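Local coordinates for sulfate transporter 4.1, chloroplastic (Arabidopsis thaliana, PDB 7LHV), which carries sulfate across a membrane together with protons, as a cotransporter of the SLC26/SulP family that may influence sulfate assimilation, at residues Asp612-Ile617 with Glu629-Arg634. Sequence-based numbering, arbitrary orientation.
Sequences DVHLTI and EWFFVR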
loop_
_atom_site.group_PDB
_atom_site.type_symbol
_atom_site.label_atom_id
_atom_site.label_comp_id
_atom_site.label_asym_id
_atom_site.label_seq_id
_atom_site.Cartn_x
_atom_site.Cartn_y
_atom_site.Cartn_z
ATOM N N ASP A 612 13.935 22.471 -9.656
ATOM C CA ASP A 612 12.738 22.331 -8.832
ATOM C C ASP A 612 13.101 22.200 -7.361
ATOM O O ASP A 612 12.439 22.780 -6.491
ATOM C CB ASP A 612 11.925 21.124 -9.294
ATOM C CG ASP A 612 11.268 21.347 -10.639
ATOM O OD1 ASP A 612 10.746 22.458 -10.870
ATOM O OD2 ASP A 612 11.274 20.412 -11.467
ATOM N N VAL A 613 14.154 21.438 -7.063
ATOM C CA VAL A 613 14.611 21.290 -5.685
ATOM C C VAL A 613 15.062 22.631 -5.124
ATOM O O VAL A 613 14.733 22.987 -3.987
ATOM C CB VAL A 613 15.730 20.236 -5.610
ATOM C CG1 VAL A 613 16.511 20.395 -4.332
ATOM C CG2 VAL A 613 15.142 18.843 -5.702
ATOM N N HIS A 614 15.824 23.396 -5.909
ATOM C CA HIS A 614 16.271 24.706 -5.449
ATOM C C HIS A 614 15.092 25.642 -5.223
ATOM O O HIS A 614 15.079 26.409 -4.255
ATOM C CB HIS A 614 17.251 25.312 -6.451
ATOM C CG HIS A 614 17.979 26.511 -5.930
ATOM N ND1 HIS A 614 17.735 27.787 -6.392
ATOM C CD2 HIS A 614 18.941 26.630 -4.985
ATOM C CE1 HIS A 614 18.518 28.639 -5.756
ATOM N NE2 HIS A 614 19.261 27.963 -4.898
ATOM N N LEU A 615 14.097 25.600 -6.111
ATOM C CA LEU A 615 12.921 26.444 -5.935
ATOM C C LEU A 615 12.171 26.083 -4.659
ATOM O O LEU A 615 11.757 26.970 -3.902
ATOM C CB LEU A 615 12.004 26.319 -7.151
ATOM C CG LEU A 615 10.681 27.085 -7.131
ATOM C CD1 LEU A 615 10.881 28.511 -6.638
ATOM C CD2 LEU A 615 10.047 27.076 -8.512
ATOM N N THR A 616 11.993 24.785 -4.398
ATOM C CA THR A 616 11.313 24.364 -3.175
ATOM C C THR A 616 12.100 24.774 -1.937
ATOM O O THR A 616 11.521 25.231 -0.945
ATOM C CB THR A 616 11.085 22.854 -3.193
ATOM O OG1 THR A 616 10.195 22.520 -4.265
ATOM C CG2 THR A 616 10.478 22.387 -1.882
ATOM N N ILE A 617 13.426 24.626 -1.980
ATOM C CA ILE A 617 14.258 25.015 -0.845
ATOM C C ILE A 617 14.142 26.511 -0.588
ATOM O O ILE A 617 14.007 26.948 0.561
ATOM C CB ILE A 617 15.720 24.593 -1.087
ATOM C CG1 ILE A 617 15.883 23.085 -0.901
ATOM C CG2 ILE A 617 16.655 25.333 -0.154
ATOM C CD1 ILE A 617 17.262 22.582 -1.255
ATOM N N GLU A 629 25.668 31.309 1.187
ATOM C CA GLU A 629 27.057 30.978 0.898
ATOM C C GLU A 629 27.340 29.482 0.944
ATOM O O GLU A 629 28.411 29.062 0.498
ATOM C CB GLU A 629 27.985 31.708 1.873
ATOM C CG GLU A 629 27.780 31.344 3.335
ATOM C CD GLU A 629 26.696 32.169 4.002
ATOM O OE1 GLU A 629 26.749 32.332 5.239
ATOM O OE2 GLU A 629 25.791 32.654 3.293
ATOM N N TRP A 630 26.421 28.675 1.470
ATOM C CA TRP A 630 26.607 27.234 1.558
ATOM C C TRP A 630 25.896 26.474 0.447
ATOM O O TRP A 630 25.804 25.245 0.513
ATOM C CB TRP A 630 26.145 26.723 2.923
ATOM C CG TRP A 630 26.983 27.238 4.045
ATOM C CD1 TRP A 630 26.591 28.081 5.040
ATOM C CD2 TRP A 630 28.366 26.956 4.278
ATOM N NE1 TRP A 630 27.642 28.336 5.885
ATOM C CE2 TRP A 630 28.744 27.657 5.438
ATOM C CE3 TRP A 630 29.321 26.176 3.621
ATOM C CZ2 TRP A 630 30.034 27.602 5.955
ATOM C CZ3 TRP A 630 30.600 26.122 4.136
ATOM C CH2 TRP A 630 30.946 26.830 5.291
ATOM N N PHE A 631 25.390 27.170 -0.563
ATOM C CA PHE A 631 24.766 26.542 -1.718
ATOM C C PHE A 631 25.682 26.693 -2.923
ATOM O O PHE A 631 26.127 27.802 -3.234
ATOM C CB PHE A 631 23.398 27.162 -2.004
ATOM C CG PHE A 631 22.296 26.579 -1.180
ATOM C CD1 PHE A 631 22.094 27.001 0.119
ATOM C CD2 PHE A 631 21.462 25.607 -1.701
ATOM C CE1 PHE A 631 21.082 26.465 0.881
ATOM C CE2 PHE A 631 20.446 25.070 -0.941
ATOM C CZ PHE A 631 20.257 25.499 0.354
ATOM N N PHE A 632 25.953 25.580 -3.600
ATOM C CA PHE A 632 26.880 25.582 -4.724
ATOM C C PHE A 632 26.266 24.928 -5.953
ATOM O O PHE A 632 25.070 24.623 -5.972
ATOM C CB PHE A 632 28.180 24.867 -4.348
ATOM C CG PHE A 632 28.723 25.260 -3.006
ATOM C CD1 PHE A 632 29.577 26.341 -2.882
ATOM C CD2 PHE A 632 28.376 24.555 -1.869
ATOM C CE1 PHE A 632 30.079 26.706 -1.653
ATOM C CE2 PHE A 632 28.874 24.916 -0.635
ATOM C CZ PHE A 632 29.728 25.995 -0.528
ATOM N N VAL A 633 27.078 24.727 -6.987
ATOM C CA VAL A 633 26.650 24.020 -8.188
ATOM C C VAL A 633 27.473 22.772 -8.458
ATOM O O VAL A 633 27.100 21.984 -9.340
ATOM C CB VAL A 633 26.676 24.944 -9.425
ATOM C CG1 VAL A 633 25.716 26.107 -9.240
ATOM C CG2 VAL A 633 28.087 25.444 -9.683
ATOM N N ARG A 634 28.579 22.569 -7.744
ATOM C CA ARG A 634 29.438 21.408 -7.924
ATOM C C ARG A 634 29.936 20.954 -6.561
ATOM O O ARG A 634 29.807 21.666 -5.564
ATOM C CB ARG A 634 30.623 21.724 -8.850
ATOM C CG ARG A 634 30.216 22.066 -10.274
ATOM C CD ARG A 634 31.396 22.535 -11.108
ATOM N NE ARG A 634 32.344 21.463 -11.383
ATOM C CZ ARG A 634 33.591 21.436 -10.933
ATOM N NH1 ARG A 634 34.072 22.404 -10.172
ATOM N NH2 ARG A 634 34.377 20.414 -11.261
#
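Ile617 and His614 both come at the Phe631 ring obliquely; the imidazole of His614, for its part, offers an edge, with Phe631 CD2 lying near its plane and 4.3 Å from His614 CD2. The setting is the STAS domain, where helix 611-620 packs against the loop ahead of helix 635-643, with Phe631 the residue that the loop segment brings to the contact. The closer of its two touches is to Ile617, whose CG2 reaches Phe631 CZ at 3.6 Å, while CD1 of the same isoleucine comes up to Phe631 CE2 at 4.1 Å. Both branches of Ile617 therefore bear on the far end of the ring, and the two side chains meet from opposite directions. Phe631 gets there with CG anti to its own carbonyl carbon (chi1 -84°), which carries the ring across to the helix. The CB of His614 does not point at the loop, but its imidazole ends nearer to it.

Val623 of the short helix 622-626 touches both Ile617 and Phe631, and Ile606 of strand 603-606 also packs on the ring, so the contact belongs to a small apolar cluster beside the end strand of the sheet. Backbone hydrogen bonds of Trp630 and Phe632 with Ile606 hold this part of the loop beside that strand. On the helix, Asp612 O takes two bonds arriving from opposite faces of its carbonyl plane: Thr616 N at 2.9 Å, and Thr616 OG1 at 3.2 Å, tilted 33° from that plane.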